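Local coordinates for protein oxidoreductase (Bordetella pertussis, PDB 3Q2K) that probably oxidises UDP-GlcNAcA with NAD as cofactor, a step in the biosynthesis of 2,3-diacetamido-2,3-dideoxy-D-mannuronic acid, at residues C[289-294]-C[304-309]; C[82-87]-C[109-114]. All blocks are in the same frame, centred on the assembly; numbering follows the deposited sequence.

How the contacts relate
The two contacts lie on opposite sides of the chain's centre, their own centres 43 Å apart, and share no helix or strand. Contact 2 joins two helices of the N-terminal Rossmann fold, close to the bound NADH; contact 1 sets a helix against the strand outermost within this chain in the large mixed sheet of the C-terminal alpha/beta domain, away from the annotated sites. Both are partly buried. In contact 1 the meeting surface is wholly apolar, one isoleucine lying between an isoleucine and a tryptophan face. Contact 2 is mixed: leucine and valine meet on its buried side, while a glutamate carboxylate reaches across to the first turn of the partner helix.

Contact 1 of 2, residues C[289-294]-C[304-309]; sequences NRIDEW and DKIREA
Ile306 presents its two branches to Ile291 and Trp294, packing the first turn of helix 306-315 against strand 290-296, the edge strand within this chain of the mixed sheet of the C-terminal alpha/beta domain. The methyl CG2 of Ile306 meets CB of Ile291 at 3.7 Å and CG2 of Ile291 at 3.8 Å, the two side chains crossing at about a right angle. The longer branch turns to the tryptophan. There, CD1 of Ile306 sits over one face of the indole in a CH-pi contact, 3.9 Å from the centroid of the five-membered ring of Trp294 and 18° off its normal. The split follows from the Ile306 torsion, which sets CG1 beside the backbone N and CG2 opposite that N (chi1 -58°).

The indole is further fixed by a hydrogen bond from its NE1 to OD1 of Asp303, just ahead of the helix, and by Phe296, which packs edge-to-face with it. Ile291 also touches Thr157 and Leu160 of helix 156-166, and Ala309, one turn after Ile306, rests on the same helix. Lys305 occupies the N-cap position, and its O accepts from Ala309 N at 2.9 Å.

Farther out, the strand pairs with strand 279-284 through two classic beta bulges, Asn289 and Arg290 facing Gly284, and Asp292 and Glu293 facing Arg282. The second bulge interrupts the regular strand pattern, and Ile291 and Trp294, three residues apart, both point to the helix. Arg290 and Asp292, whose CB atoms point away from segment 304-309, form a salt bridge. NE of Arg290 donates at 2.7 Å, with an N-H...O angle of 162°, to the syn lone pair of Asp292 OD1, which lies close to the guanidinium plane.

Contact 2 of 2, residues C[82-87]-C[109-114]; sequences SSLSDM and AIEVAQ
Leu84 and Ser85, opening helix 84-90, lie across from Val112 and Glu111 near the end of helix 105-114, with CA atoms 8.4 Å apart for Leu84 and Val112 and 8.2 Å for Ser85 and Glu111. Glu111 bridges much of this gap. Its chain is extended throughout, starting with CG opposite the backbone N (chi1 179°), and it runs past Leu84 in the opposing direction. One carboxylate oxygen, OE1, comes within 3.5 Å of Ser85 CA; the other, OE2, lies 3.7 Å from Leu84 CD2. The negative charge beside the helix N-terminus is probably favourable. Deeper in, Leu84 CD2 packs loosely on Val112 CG2 at 4.3 Å. The helix start is fixed by its N-cap, Ser83, whose OG accepts an almost straight bond from Asp86 N (3.2 Å, 170°) and shares another with Ser85 OG.

Within the Rossmann fold, helix 84-90 links strands 79-81 and 95-98, and helix 105-114 links strands 95-98 and 118-121. The side chain of Leu84 lies about 5 Å from the bound NADH. Met87 and Val112 both rest on Leu96 of strand 95-98, while Ala109, Ile110 and Ala113 pack against helix 129-142.

Contact 1 of 2, residues C[289-294]-C[304-309]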
loop_
_atom_site.group_PDB
_atom_site.type_symbol
_atom_site.label_atom_id
_atom_site.label_comp_id
_atom_site.label_asym_id
_atom_site.label_seq_id
_atom_site.Cartn_x
_atom_site.Cartn_y
_atom_site.Cartn_z
ATOM N N ASN C 289 -19.483 -31.589 18.700
ATOM C CA ASN C 289 -20.384 -32.712 18.914
ATOM C C ASN C 289 -20.964 -32.668 20.324
ATOM O O ASN C 289 -21.744 -33.533 20.713
ATOM C CB ASN C 289 -19.607 -34.019 18.763
ATOM C CG ASN C 289 -18.315 -33.995 19.555
ATOM O OD1 ASN C 289 -17.323 -33.399 19.140
ATOM N ND2 ASN C 289 -18.339 -34.616 20.726
ATOM N N ARG C 290 -20.589 -31.648 21.088
ATOM C CA ARG C 290 -21.077 -31.572 22.452
ATOM C C ARG C 290 -21.268 -30.137 22.913
ATOM O O ARG C 290 -20.312 -29.384 23.097
ATOM C CB ARG C 290 -20.120 -32.257 23.431
ATOM C CG ARG C 290 -20.518 -31.923 24.859
ATOM C CD ARG C 290 -19.637 -32.584 25.906
ATOM N NE ARG C 290 -18.542 -31.659 26.175
ATOM C CZ ARG C 290 -17.288 -31.925 25.834
ATOM N NH1 ARG C 290 -17.023 -33.101 25.281
ATOM N NH2 ARG C 290 -16.331 -31.041 26.071
ATOM N N ILE C 291 -22.525 -29.787 23.148
ATOM C CA ILE C 291 -22.834 -28.413 23.513
ATOM C C ILE C 291 -22.459 -28.233 24.975
ATOM O O ILE C 291 -23.047 -28.889 25.831
ATOM C CB ILE C 291 -24.344 -28.178 23.343
ATOM C CG1 ILE C 291 -24.705 -28.147 21.859
ATOM C CG2 ILE C 291 -24.834 -26.906 24.019
ATOM C CD1 ILE C 291 -26.195 -27.978 21.671
ATOM N N ASP C 292 -21.562 -27.297 25.269
ATOM C CA ASP C 292 -21.138 -27.037 26.645
ATOM C C ASP C 292 -21.791 -25.855 27.351
ATOM O O ASP C 292 -22.078 -25.931 28.545
ATOM C CB ASP C 292 -19.621 -26.862 26.759
ATOM C CG ASP C 292 -18.882 -28.147 26.487
ATOM O OD1 ASP C 292 -19.324 -29.219 26.954
ATOM O OD2 ASP C 292 -17.869 -28.044 25.770
ATOM N N GLU C 293 -21.973 -24.743 26.649
ATOM C CA GLU C 293 -22.545 -23.572 27.307
ATOM C C GLU C 293 -23.754 -23.192 26.463
ATOM O O GLU C 293 -23.828 -23.383 25.248
ATOM C CB GLU C 293 -21.529 -22.431 27.457
ATOM C CG GLU C 293 -21.552 -21.727 28.816
ATOM C CD GLU C 293 -20.667 -22.359 29.882
ATOM O OE1 GLU C 293 -19.721 -23.103 29.532
ATOM O OE2 GLU C 293 -20.898 -22.094 31.082
ATOM N N TRP C 294 -24.793 -22.726 27.138
ATOM C CA TRP C 294 -26.007 -22.483 26.378
ATOM C C TRP C 294 -26.890 -21.655 27.305
ATOM O O TRP C 294 -27.495 -22.195 28.228
ATOM C CB TRP C 294 -26.604 -23.803 25.882
ATOM C CG TRP C 294 -27.964 -23.711 25.230
ATOM C CD1 TRP C 294 -29.153 -23.423 25.842
ATOM C CD2 TRP C 294 -28.267 -23.849 23.835
ATOM N NE1 TRP C 294 -30.177 -23.394 24.924
ATOM C CE2 TRP C 294 -29.653 -23.637 23.681
ATOM C CE3 TRP C 294 -27.495 -24.102 22.698
ATOM C CZ2 TRP C 294 -30.286 -23.700 22.440
ATOM C CZ3 TRP C 294 -28.121 -24.138 21.468
ATOM C CH2 TRP C 294 -29.506 -23.949 21.343
ATOM N N ASP C 304 -34.533 -27.808 26.225
ATOM C CA ASP C 304 -34.548 -29.155 26.783
ATOM C C ASP C 304 -33.975 -30.231 25.870
ATOM O O ASP C 304 -34.029 -31.410 26.216
ATOM C CB ASP C 304 -35.966 -29.567 27.184
ATOM C CG ASP C 304 -36.614 -28.563 28.115
ATOM O OD1 ASP C 304 -35.959 -28.174 29.105
ATOM O OD2 ASP C 304 -37.766 -28.167 27.833
ATOM N N LYS C 305 -33.414 -29.866 24.723
ATOM C CA LYS C 305 -33.120 -30.871 23.707
ATOM C C LYS C 305 -31.624 -31.151 23.593
ATOM O O LYS C 305 -31.169 -31.862 22.692
ATOM C CB LYS C 305 -33.647 -30.401 22.349
ATOM C CG LYS C 305 -35.149 -30.506 22.135
ATOM C CD LYS C 305 -35.461 -30.554 20.641
ATOM C CE LYS C 305 -36.825 -29.971 20.290
ATOM N NZ LYS C 305 -37.836 -30.212 21.361
ATOM N N ILE C 306 -30.865 -30.567 24.515
ATOM C CA ILE C 306 -29.411 -30.504 24.382
ATOM C C ILE C 306 -28.651 -31.802 24.613
ATOM O O ILE C 306 -27.776 -32.194 23.833
ATOM C CB ILE C 306 -28.772 -29.518 25.370
ATOM C CG1 ILE C 306 -29.377 -28.131 25.142
ATOM C CG2 ILE C 306 -27.252 -29.606 25.210
ATOM C CD1 ILE C 306 -29.068 -27.134 26.233
ATOM N N ARG C 307 -28.983 -32.425 25.738
ATOM C CA ARG C 307 -28.245 -33.627 26.120
ATOM C C ARG C 307 -28.540 -34.637 25.018
ATOM O O ARG C 307 -27.660 -35.317 24.490
ATOM C CB ARG C 307 -28.583 -34.147 27.522
ATOM C CG ARG C 307 -27.352 -34.715 28.221
ATOM C CD ARG C 307 -27.575 -35.421 29.553
ATOM N NE ARG C 307 -27.380 -36.867 29.460
ATOM C CZ ARG C 307 -28.366 -37.755 29.549
ATOM N NH1 ARG C 307 -28.135 -39.058 29.436
ATOM N NH2 ARG C 307 -29.605 -37.329 29.757
ATOM N N GLU C 308 -29.805 -34.667 24.614
ATOM C CA GLU C 308 -30.189 -35.568 23.541
ATOM C C GLU C 308 -29.464 -35.182 22.250
ATOM O O GLU C 308 -29.084 -36.046 21.467
ATOM C CB GLU C 308 -31.719 -35.583 23.442
ATOM C CG GLU C 308 -32.316 -35.709 22.045
ATOM C CD GLU C 308 -33.830 -35.816 22.067
ATOM O OE1 GLU C 308 -34.541 -34.846 21.719
ATOM O OE2 GLU C 308 -34.300 -36.902 22.468
ATOM N N ALA C 309 -29.233 -33.904 21.967
ATOM C CA ALA C 309 -28.568 -33.599 20.701
ATOM C C ALA C 309 -27.080 -33.983 20.745
ATOM O O ALA C 309 -26.497 -34.499 19.785
ATOM C CB ALA C 309 -28.747 -32.122 20.378
#

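Contact 2 of 2, residues C[82-87]-C[109-114]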
loop_
_atom_site.group_PDB
_atom_site.type_symbol
_atom_site.label_atom_id
_atom_site.label_comp_id
_atom_site.label_asym_id
_atom_site.label_seq_id
_atom_site.Cartn_x
_atom_site.Cartn_y
_atom_site.Cartn_z
ATOM N N SER C 82 -12.044 -48.260 -14.958
ATOM C CA SER C 82 -10.731 -47.838 -14.520
ATOM C C SER C 82 -10.494 -46.409 -14.979
ATOM O O SER C 82 -9.479 -45.823 -14.611
ATOM C CB SER C 82 -9.641 -48.786 -15.019
ATOM O OG SER C 82 -9.541 -48.708 -16.430
ATOM N N SER C 83 -11.405 -45.813 -15.738
ATOM C CA SER C 83 -11.285 -44.370 -15.924
ATOM C C SER C 83 -12.648 -43.693 -15.915
ATOM O O SER C 83 -13.668 -44.338 -16.143
ATOM C CB SER C 83 -10.563 -44.006 -17.221
ATOM O OG SER C 83 -11.555 -43.720 -18.193
ATOM N N LEU C 84 -12.671 -42.387 -15.674
ATOM C CA LEU C 84 -13.977 -41.760 -15.586
ATOM C C LEU C 84 -14.567 -41.681 -16.986
ATOM O O LEU C 84 -15.783 -41.816 -17.111
ATOM C CB LEU C 84 -13.933 -40.385 -14.915
ATOM C CG LEU C 84 -15.232 -39.574 -14.943
ATOM C CD1 LEU C 84 -16.255 -40.298 -14.100
ATOM C CD2 LEU C 84 -15.014 -38.206 -14.323
ATOM N N SER C 85 -13.764 -41.437 -18.019
ATOM C CA SER C 85 -14.356 -41.380 -19.357
ATOM C C SER C 85 -15.131 -42.642 -19.704
ATOM O O SER C 85 -16.244 -42.586 -20.231
ATOM C CB SER C 85 -13.341 -41.101 -20.466
ATOM O OG SER C 85 -12.038 -41.176 -19.917
ATOM N N ASP C 86 -14.529 -43.776 -19.364
ATOM C CA ASP C 86 -15.145 -45.058 -19.685
ATOM C C ASP C 86 -16.453 -45.191 -18.920
ATOM O O ASP C 86 -17.486 -45.576 -19.477
ATOM C CB ASP C 86 -14.226 -46.227 -19.331
ATOM C CG ASP C 86 -12.882 -46.127 -20.023
ATOM O OD1 ASP C 86 -12.801 -45.337 -20.987
ATOM O OD2 ASP C 86 -11.922 -46.808 -19.600
ATOM N N MET C 87 -16.389 -44.836 -17.641
ATOM C CA MET C 87 -17.526 -45.057 -16.763
ATOM C C MET C 87 -18.687 -44.218 -17.283
ATOM O O MET C 87 -19.854 -44.593 -17.211
ATOM C CB MET C 87 -17.179 -44.651 -15.334
ATOM C CG MET C 87 -18.415 -44.535 -14.462
ATOM S SD MET C 87 -17.794 -44.315 -12.786
ATOM C CE MET C 87 -19.172 -44.809 -11.749
ATOM N N ALA C 109 -16.122 -32.887 -12.147
ATOM C CA ALA C 109 -17.525 -32.485 -12.116
ATOM C C ALA C 109 -17.923 -31.916 -13.471
ATOM O O ALA C 109 -19.074 -32.054 -13.867
ATOM C CB ALA C 109 -17.821 -31.486 -11.038
ATOM N N ILE C 110 -17.002 -31.262 -14.169
ATOM C CA ILE C 110 -17.331 -30.644 -15.453
ATOM C C ILE C 110 -17.552 -31.734 -16.514
ATOM O O ILE C 110 -18.566 -31.720 -17.210
ATOM C CB ILE C 110 -16.231 -29.632 -15.830
ATOM C CG1 ILE C 110 -16.199 -28.438 -14.866
ATOM C CG2 ILE C 110 -16.256 -29.206 -17.300
ATOM C CD1 ILE C 110 -15.288 -27.369 -15.419
ATOM N N GLU C 111 -16.698 -32.748 -16.604
ATOM C CA GLU C 111 -16.967 -33.873 -17.501
ATOM C C GLU C 111 -18.216 -34.691 -17.153
ATOM O O GLU C 111 -19.008 -35.097 -18.004
ATOM C CB GLU C 111 -15.725 -34.761 -17.516
ATOM C CG GLU C 111 -15.777 -36.017 -18.378
ATOM C CD GLU C 111 -14.527 -36.871 -18.223
ATOM O OE1 GLU C 111 -14.289 -37.858 -18.954
ATOM O OE2 GLU C 111 -13.716 -36.560 -17.328
ATOM N N VAL C 112 -18.459 -34.890 -15.862
ATOM C CA VAL C 112 -19.698 -35.557 -15.490
ATOM C C VAL C 112 -20.839 -34.706 -16.015
ATOM O O VAL C 112 -21.795 -35.184 -16.618
ATOM C CB VAL C 112 -19.876 -35.745 -13.971
ATOM C CG1 VAL C 112 -21.314 -36.089 -13.624
ATOM C CG2 VAL C 112 -18.958 -36.860 -13.481
ATOM N N ALA C 113 -20.757 -33.403 -15.792
ATOM C CA ALA C 113 -21.930 -32.636 -16.173
ATOM C C ALA C 113 -22.099 -32.605 -17.686
ATOM O O ALA C 113 -23.229 -32.608 -18.170
ATOM C CB ALA C 113 -21.880 -31.240 -15.592
ATOM N N GLN C 114 -21.004 -32.518 -18.437
ATOM C CA GLN C 114 -21.135 -32.570 -19.891
ATOM C C GLN C 114 -21.738 -33.867 -20.433
ATOM O O GLN C 114 -22.180 -33.940 -21.583
ATOM C CB GLN C 114 -19.757 -32.329 -20.512
ATOM C CG GLN C 114 -19.192 -30.964 -20.144
ATOM C CD GLN C 114 -17.845 -30.700 -20.780
ATOM O OE1 GLN C 114 -17.093 -31.640 -21.033
ATOM N NE2 GLN C 114 -17.536 -29.434 -21.043
#